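Local coordinates for protein putative D-glycero-D-manno-heptose 7-phosphate kinase (Campylobacter jejuni subsp. jejuni, PDB 4N3O) that phosphorylates D-glycero-alpha-D-manno-heptose 7-phosphate at C-1 with ATP, a step towards the GDP-heptose used to build the capsule polysaccharide, at residues Leu13-Ala18 with Ala38-Tyr43; Leu138-Ile143 with Ala166-Gly171. All blocks are in the same frame, centred on the assembly; numbering follows the deposited sequence.

Contact 1: residues Leu13-Ala18 with Ala38-Tyr43; sequences LRLGLA and ATISLY
Leu15 and Ala38 exchange both of their backbone hydrogen bonds, fixing the antiparallel register. Leu15 N reaches Ala38 O at 3.0 Å, and the return bond from Ala38 N to Leu15 O is longer, at 3.2 Å, and more bent. One step along, Arg14 and Thr39 form the non-hydrogen-bonded pair, their CA atoms only 4.2 Å apart. The strand axes are inclined at 135° rather than strictly antiparallel, and the second strand turns a corner at Ser41. The bonding of Leu13 follows that corner: its O accepts from Ile40 N, whereas its N passes to Leu42 O, 2.8 Å away, approaching almost straight on to the carbonyl (170° at O).

The tight side of the ladder is the apolar face carrying Leu15, Ala38 and Ile40. Ile40 CG2 lies 4.2 Å from Leu15 CB, and Leu17 CD1 meets Ala38 CB at 4.0 Å. Phe172 of strand 172-178 packs on Leu17 and Ala38, and Phe303 and Phe305 of the other sheet on Leu15, Phe305 also on Leu17. Leu42, just past the corner, crosses Leu13 at about a right angle, CD1 of Leu13 against CB of Leu42.

The looser side is that of the partly exposed Arg14; Thr39 on the same face stays buried and bonds through OG1 to Thr333. Arg14 CG is set between the backbone N and carbonyl carbon (chi1 60°), and a bend at chi2 carries the guanidinium away from Thr39. There NE forms a salt bridge with Asp163, the proposed proton acceptor. By similarity Arg14 stabilises the transition state, so this strand pair, part of a beta hairpin with a classic beta bulge at Leu17 and Ala18 opposite Leu36, carries the probably catalytic arginine of the GHMP kinase active site.

Contact 2: residues Leu138-Ile143 with Ala166-Gly171; sequences LGEYEI and AATFGG
Glu140 and Thr168 mark the closest backbone approach, with their CA atoms 6.1 Å apart, where the first turn of one helix meets the last turn of another. Gly139 occupies the N-cap position of the helix that starts at Glu140; its N donates to Glu142 OE1 at 2.9 Å, and the nearly straight bond (166° at the hydrogen) meets the oxygen from above the carboxylate plane. At the other helix end, Gly170 N still bonds to Ala166 O, but Gly170 itself has left helical geometry with a positive phi of 67°, a conformation that favours glycine.

No hydrogen bond spans the two segments, so they meet by van der Waals contact, side chains of 166-171 against both side chains and backbone of the first turn. Thr168 supplies the central piece. With chi1 at -67°, its methyl CG2 is turned across to the first turn opposite, 3.4 Å from Glu140 CB and also against Glu140 O. The hydroxyl OG1 is turned back to its own helix, bonding to Gln164 O, and Ile143 CG2 approaches OG1 at 4.2 Å. Phe169 extends the contact to one flank: Glu140 CB sits 4.2 Å above one ring face, displaced towards the rim, while Tyr141 CB lies in the ring plane at the edge, 3.9 Å from CZ. The ring therefore fits against two successive residues of the turn, by face and by edge. Glu140, bent at chi2, buries OE2 here, and only a long, weak ion pair with Lys128 is available to it.

Helix 118-134 touches both sides: Val124 meets Thr168, while Ile127 and Lys128 touch Ile143. Helices 140-153 and 162-169 thus meet beside this third helix, and the chain then leaves through Gly170 and Gly171 into strand 172-178.

The two contacts follow one another along the chain, contact 1 closing before contact 2 opens, and their centres lie 14 Å apart. Contact 1 lies within the mixed sheet, near the centre of the chain; contact 2 joins helices 140-153 and 162-169 in the family's N-terminal region. They meet where helix 162-169 gives way to strand 172-178, which pairs with strand 31-40: Thr39 OG1, also hydrogen-bonded with Thr333, is 2.9 Å from Gly171 N, a probable hydrogen bond, and Thr39 CG2 packs on Ala166 O. Helix 162-169 also carries Asp163, the salt-bridge partner of Arg14, which is consistent with sheet and helix together placing the two residues proposed to be catalytic.

Contact 1: residues Leu13-Ala18 with Ala38-Tyr43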
ATOM      1  N   LEU A  13      -8.486   6.205  -3.164  1.00 34.16           N
ATOM      2  CA  LEU A  13      -8.411   7.642  -3.306  1.00 33.01           C
ATOM      3  C   LEU A  13      -7.473   7.894  -4.480  1.00 33.05           C
ATOM      4  O   LEU A  13      -6.893   6.954  -5.037  1.00 30.39           O
ATOM      5  CB  LEU A  13      -7.861   8.272  -2.038  1.00 35.62           C
ATOM      6  CG  LEU A  13      -8.780   8.066  -0.830  1.00 39.32           C
ATOM      7  CD1 LEU A  13      -8.143   8.652   0.424  1.00 42.83           C
ATOM      8  CD2 LEU A  13     -10.127   8.721  -1.063  1.00 40.87           C
ATOM      9  N   ARG A  14      -7.313   9.146  -4.863  1.00 33.65           N
ATOM     10  CA  ARG A  14      -6.484   9.455  -6.004  1.00 37.01           C
ATOM     11  C   ARG A  14      -5.574  10.605  -5.739  1.00 35.93           C
ATOM     12  O   ARG A  14      -5.849  11.462  -4.912  1.00 40.12           O
ATOM     13  CB  ARG A  14      -7.336   9.853  -7.213  1.00 39.48           C
ATOM     14  CG  ARG A  14      -8.181  11.084  -6.928  1.00 44.92           C
ATOM     15  CD  ARG A  14      -8.174  12.039  -8.102  1.00 48.95           C
ATOM     16  NE  ARG A  14      -8.834  13.307  -7.794  1.00 52.44           N
ATOM     17  CZ  ARG A  14      -8.320  14.248  -6.997  1.00 55.30           C
ATOM     18  NH1 ARG A  14      -7.157  14.053  -6.367  1.00 55.96           N
ATOM     19  NH2 ARG A  14      -8.986  15.382  -6.799  1.00 54.79           N
ATOM     20  N   LEU A  15      -4.539  10.663  -6.543  1.00 34.77           N
ATOM     21  CA  LEU A  15      -3.553  11.683  -6.460  1.00 37.87           C
ATOM     22  C   LEU A  15      -3.465  12.387  -7.805  1.00 37.13           C
ATOM     23  O   LEU A  15      -3.342  11.745  -8.842  1.00 34.98           O
ATOM     24  CB  LEU A  15      -2.251  10.992  -6.130  1.00 42.19           C
ATOM     25  CG  LEU A  15      -1.032  11.770  -5.758  1.00 48.82           C
ATOM     26  CD1 LEU A  15      -1.362  12.789  -4.680  1.00 55.28           C
ATOM     27  CD2 LEU A  15      -0.012  10.755  -5.275  1.00 51.21           C
ATOM     28  N   GLY A  16      -3.588  13.706  -7.794  1.00 39.89           N
ATOM     29  CA  GLY A  16      -3.448  14.482  -9.006  1.00 40.85           C
ATOM     30  C   GLY A  16      -1.970  14.675  -9.240  1.00 44.26           C
ATOM     31  O   GLY A  16      -1.318  15.409  -8.511  1.00 52.15           O
ATOM     32  N   LEU A  17      -1.438  14.014 -10.258  1.00 45.82           N
ATOM     33  CA  LEU A  17      -0.028  14.090 -10.575  1.00 46.85           C
ATOM     34  C   LEU A  17       0.291  15.304 -11.431  1.00 49.97           C
ATOM     35  O   LEU A  17       1.336  15.933 -11.255  1.00 50.78           O
ATOM     36  CB  LEU A  17       0.418  12.814 -11.290  1.00 48.01           C
ATOM     37  CG  LEU A  17       0.398  11.526 -10.468  1.00 46.53           C
ATOM     38  CD1 LEU A  17       0.820  10.331 -11.314  1.00 47.41           C
ATOM     39  CD2 LEU A  17       1.324  11.672  -9.288  1.00 51.98           C
ATOM     40  N   ALA A  18      -0.590  15.617 -12.376  1.00 49.22           N
ATOM     41  CA  ALA A  18      -0.402  16.801 -13.210  1.00 50.39           C
ATOM     42  C   ALA A  18      -1.713  17.229 -13.842  1.00 53.89           C
ATOM     43  O   ALA A  18      -2.655  16.431 -13.971  1.00 52.43           O
ATOM     44  CB  ALA A  18       0.647  16.551 -14.283  1.00 50.94           C
ATOM     45  N   ALA A  38      -3.948   9.259 -10.691  1.00 33.83           N
ATOM     46  CA  ALA A  38      -3.624   7.869 -10.470  1.00 32.15           C
ATOM     47  C   ALA A  38      -4.120   7.460  -9.114  1.00 29.54           C
ATOM     48  O   ALA A  38      -3.927   8.183  -8.152  1.00 30.62           O
ATOM     49  CB  ALA A  38      -2.115   7.685 -10.552  1.00 30.57           C
ATOM     50  N   THR A  39      -4.766   6.307  -9.036  1.00 28.50           N
ATOM     51  CA  THR A  39      -5.270   5.839  -7.750  1.00 29.01           C
ATOM     52  C   THR A  39      -4.155   5.367  -6.881  1.00 29.71           C
ATOM     53  O   THR A  39      -3.124   4.888  -7.379  1.00 33.33           O
ATOM     54  CB  THR A  39      -6.310   4.725  -7.910  1.00 28.92           C
ATOM     55  OG1 THR A  39      -5.801   3.705  -8.771  1.00 36.13           O
ATOM     56  CG2 THR A  39      -7.586   5.280  -8.512  1.00 29.72           C
ATOM     57  N   ILE A  40      -4.349   5.506  -5.572  1.00 32.97           N
ATOM     58  CA  ILE A  40      -3.354   5.079  -4.596  1.00 32.04           C
ATOM     59  C   ILE A  40      -3.943   4.194  -3.520  1.00 32.49           C
ATOM     60  O   ILE A  40      -5.153   4.120  -3.368  1.00 31.83           O
ATOM     61  CB  ILE A  40      -2.631   6.264  -3.977  1.00 33.80           C
ATOM     62  CG1 ILE A  40      -3.625   7.245  -3.348  1.00 37.72           C
ATOM     63  CG2 ILE A  40      -1.811   6.962  -5.038  1.00 35.07           C
ATOM     64  CD1 ILE A  40      -2.939   8.387  -2.622  1.00 39.20           C
ATOM     65  N   SER A  41      -3.057   3.564  -2.750  1.00 33.30           N
ATOM     66  CA  SER A  41      -3.418   2.578  -1.726  1.00 35.40           C
ATOM     67  C   SER A  41      -3.974   3.151  -0.417  1.00 35.09           C
ATOM     68  O   SER A  41      -3.618   2.691   0.653  1.00 36.44           O
ATOM     69  CB  SER A  41      -2.182   1.692  -1.416  1.00 34.13           C
ATOM     70  OG  SER A  41      -1.119   2.485  -0.877  1.00 36.06           O
ATOM     71  N   LEU A  42      -4.817   4.168  -0.514  1.00 34.37           N
ATOM     72  CA  LEU A  42      -5.465   4.778   0.642  1.00 34.53           C
ATOM     73  C   LEU A  42      -6.916   4.676   0.209  1.00 34.16           C
ATOM     74  O   LEU A  42      -7.274   5.087  -0.889  1.00 32.61           O
ATOM     75  CB  LEU A  42      -5.016   6.218   0.848  1.00 36.02           C
ATOM     76  CG  LEU A  42      -3.516   6.396   1.079  1.00 38.71           C
ATOM     77  CD1 LEU A  42      -3.129   7.859   1.027  1.00 42.40           C
ATOM     78  CD2 LEU A  42      -3.099   5.802   2.401  1.00 40.74           C
ATOM     79  N   TYR A  43      -7.747   4.130   1.070  1.00 33.57           N
ATOM     80  CA  TYR A  43      -9.074   3.783   0.671  1.00 33.78           C
ATOM     81  C   TYR A  43     -10.209   4.226   1.562  1.00 33.70           C
ATOM     82  O   TYR A  43     -10.026   4.596   2.725  1.00 37.45           O
ATOM     83  CB  TYR A  43      -9.150   2.236   0.679  1.00 34.26           C
ATOM     84  CG  TYR A  43      -8.134   1.490  -0.169  1.00 33.01           C
ATOM     85  CD1 TYR A  43      -8.373   1.254  -1.513  1.00 31.78           C
ATOM     86  CD2 TYR A  43      -6.962   0.951   0.396  1.00 34.22           C
ATOM     87  CE1 TYR A  43      -7.469   0.543  -2.290  1.00 34.18           C
ATOM     88  CE2 TYR A  43      -6.040   0.240  -0.385  1.00 31.20           C
ATOM     89  CZ  TYR A  43      -6.316   0.029  -1.719  1.00 32.93           C
ATOM     90  OH  TYR A  43      -5.444  -0.665  -2.515  1.00 35.43           O
TER

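Contact 2: residues Leu138-Ile143 with Ala166-Gly171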
ATOM      1  N   LEU A 138     -25.310  -2.603 -13.586  1.00 65.58           N
ATOM      2  CA  LEU A 138     -24.462  -1.404 -13.594  1.00 63.13           C
ATOM      3  C   LEU A 138     -22.981  -1.638 -13.833  1.00 60.70           C
ATOM      4  O   LEU A 138     -22.275  -2.123 -12.961  1.00 60.98           O
ATOM      5  CB  LEU A 138     -24.599  -0.667 -12.254  1.00 60.29           C
ATOM      6  CG  LEU A 138     -25.941  -0.000 -11.940  1.00 58.31           C
ATOM      7  CD1 LEU A 138     -25.916   0.601 -10.538  1.00 54.88           C
ATOM      8  CD2 LEU A 138     -26.245   1.066 -12.972  1.00 58.50           C
ATOM      9  N   GLY A 139     -22.502  -1.249 -15.008  1.00 62.02           N
ATOM     10  CA  GLY A 139     -21.087  -1.374 -15.310  1.00 59.47           C
ATOM     11  C   GLY A 139     -20.338  -0.307 -14.555  1.00 56.22           C
ATOM     12  O   GLY A 139     -20.930   0.529 -13.880  1.00 56.08           O
ATOM     13  N   GLU A 140     -19.030  -0.302 -14.694  1.00 58.15           N
ATOM     14  CA  GLU A 140     -18.218   0.661 -13.984  1.00 58.12           C
ATOM     15  C   GLU A 140     -18.493   2.106 -14.450  1.00 55.10           C
ATOM     16  O   GLU A 140     -18.607   3.001 -13.622  1.00 53.13           O
ATOM     17  CB  GLU A 140     -16.741   0.277 -14.104  1.00 62.77           C
ATOM     18  CG  GLU A 140     -16.430  -1.190 -13.742  1.00 71.01           C
ATOM     19  CD  GLU A 140     -16.647  -1.576 -12.270  1.00 73.72           C
ATOM     20  OE1 GLU A 140     -15.912  -2.478 -11.783  1.00 78.24           O
ATOM     21  OE2 GLU A 140     -17.526  -0.998 -11.591  1.00 70.55           O
ATOM     22  N   TYR A 141     -18.609   2.339 -15.756  1.00 55.87           N
ATOM     23  CA  TYR A 141     -18.907   3.693 -16.269  1.00 55.94           C
ATOM     24  C   TYR A 141     -20.258   4.225 -15.751  1.00 52.62           C
ATOM     25  O   TYR A 141     -20.369   5.386 -15.358  1.00 47.31           O
ATOM     26  CB  TYR A 141     -18.882   3.723 -17.796  1.00 62.04           C
ATOM     27  CG  TYR A 141     -19.510   4.965 -18.375  1.00 64.88           C
ATOM     28  CD1 TYR A 141     -18.853   6.192 -18.336  1.00 64.76           C
ATOM     29  CD2 TYR A 141     -20.763   4.911 -18.967  1.00 68.59           C
ATOM     30  CE1 TYR A 141     -19.436   7.332 -18.868  1.00 67.12           C
ATOM     31  CE2 TYR A 141     -21.354   6.040 -19.502  1.00 71.42           C
ATOM     32  CZ  TYR A 141     -20.692   7.248 -19.451  1.00 71.20           C
ATOM     33  OH  TYR A 141     -21.300   8.364 -19.994  1.00 76.08           O
ATOM     34  N   GLU A 142     -21.260   3.349 -15.741  1.00 53.35           N
ATOM     35  CA  GLU A 142     -22.598   3.685 -15.259  1.00 53.61           C
ATOM     36  C   GLU A 142     -22.545   4.025 -13.778  1.00 49.20           C
ATOM     37  O   GLU A 142     -23.300   4.860 -13.311  1.00 45.78           O
ATOM     38  CB  GLU A 142     -23.577   2.536 -15.563  1.00 60.26           C
ATOM     39  CG  GLU A 142     -23.835   2.380 -17.067  1.00 69.05           C
ATOM     40  CD  GLU A 142     -24.195   0.963 -17.509  1.00 80.43           C
ATOM     41  OE1 GLU A 142     -24.515   0.106 -16.655  1.00 85.46           O
ATOM     42  OE2 GLU A 142     -24.142   0.703 -18.738  1.00 89.01           O
ATOM     43  N   ILE A 143     -21.624   3.415 -13.041  1.00 46.87           N
ATOM     44  CA  ILE A 143     -21.497   3.748 -11.624  1.00 44.68           C
ATOM     45  C   ILE A 143     -20.839   5.111 -11.452  1.00 43.99           C
ATOM     46  O   ILE A 143     -21.237   5.893 -10.591  1.00 44.45           O
ATOM     47  CB  ILE A 143     -20.754   2.654 -10.838  1.00 43.94           C
ATOM     48  CG1 ILE A 143     -21.683   1.456 -10.648  1.00 46.43           C
ATOM     49  CG2 ILE A 143     -20.284   3.175  -9.488  1.00 40.43           C
ATOM     50  CD1 ILE A 143     -21.012   0.260  -9.984  1.00 49.05           C
ATOM     51  N   ALA A 166     -11.712   8.088 -11.805  1.00 41.26           N
ATOM     52  CA  ALA A 166     -10.503   7.590 -11.162  1.00 40.80           C
ATOM     53  C   ALA A 166     -10.857   6.543 -10.114  1.00 41.05           C
ATOM     54  O   ALA A 166     -10.254   5.464 -10.068  1.00 43.40           O
ATOM     55  CB  ALA A 166      -9.734   8.733 -10.500  1.00 42.34           C
ATOM     56  N   ALA A 167     -11.825   6.860  -9.263  1.00 40.14           N
ATOM     57  CA  ALA A 167     -12.236   5.929  -8.209  1.00 40.47           C
ATOM     58  C   ALA A 167     -12.843   4.631  -8.763  1.00 40.34           C
ATOM     59  O   ALA A 167     -12.598   3.551  -8.244  1.00 40.46           O
ATOM     60  CB  ALA A 167     -13.218   6.606  -7.280  1.00 40.86           C
ATOM     61  N   THR A 168     -13.626   4.747  -9.824  1.00 41.07           N
ATOM     62  CA  THR A 168     -14.293   3.593 -10.422  1.00 42.66           C
ATOM     63  C   THR A 168     -13.357   2.723 -11.272  1.00 41.60           C
ATOM     64  O   THR A 168     -13.329   1.491 -11.116  1.00 40.36           O
ATOM     65  CB  THR A 168     -15.479   4.054 -11.299  1.00 45.36           C
ATOM     66  OG1 THR A 168     -16.504   4.632 -10.478  1.00 45.51           O
ATOM     67  CG2 THR A 168     -16.065   2.899 -12.023  1.00 48.64           C
ATOM     68  N   PHE A 169     -12.604   3.371 -12.165  1.00 40.04           N
ATOM     69  CA  PHE A 169     -11.707   2.682 -13.086  1.00 39.82           C
ATOM     70  C   PHE A 169     -10.326   2.435 -12.520  1.00 38.46           C
ATOM     71  O   PHE A 169      -9.695   1.459 -12.866  1.00 38.26           O
ATOM     72  CB  PHE A 169     -11.606   3.433 -14.420  1.00 41.26           C
ATOM     73  CG  PHE A 169     -12.829   3.303 -15.277  1.00 44.55           C
ATOM     74  CD1 PHE A 169     -13.938   4.113 -15.066  1.00 46.13           C
ATOM     75  CD2 PHE A 169     -12.882   2.351 -16.297  1.00 48.93           C
ATOM     76  CE1 PHE A 169     -15.078   3.983 -15.856  1.00 49.00           C
ATOM     77  CE2 PHE A 169     -14.017   2.219 -17.098  1.00 52.15           C
ATOM     78  CZ  PHE A 169     -15.121   3.037 -16.871  1.00 51.18           C
ATOM     79  N   GLY A 170      -9.833   3.333 -11.684  1.00 37.65           N
ATOM     80  CA  GLY A 170      -8.527   3.122 -11.083  1.00 37.89           C
ATOM     81  C   GLY A 170      -7.373   3.176 -12.064  1.00 37.00           C
ATOM     82  O   GLY A 170      -7.566   3.402 -13.259  1.00 36.49           O
ATOM     83  N   GLY A 171      -6.172   2.944 -11.552  1.00 33.26           N
ATOM     84  CA  GLY A 171      -4.984   3.005 -12.372  1.00 33.51           C
ATOM     85  C   GLY A 171      -4.604   4.452 -12.696  1.00 34.08           C
ATOM     86  O   GLY A 171      -5.010   5.395 -12.012  1.00 32.74           O
TER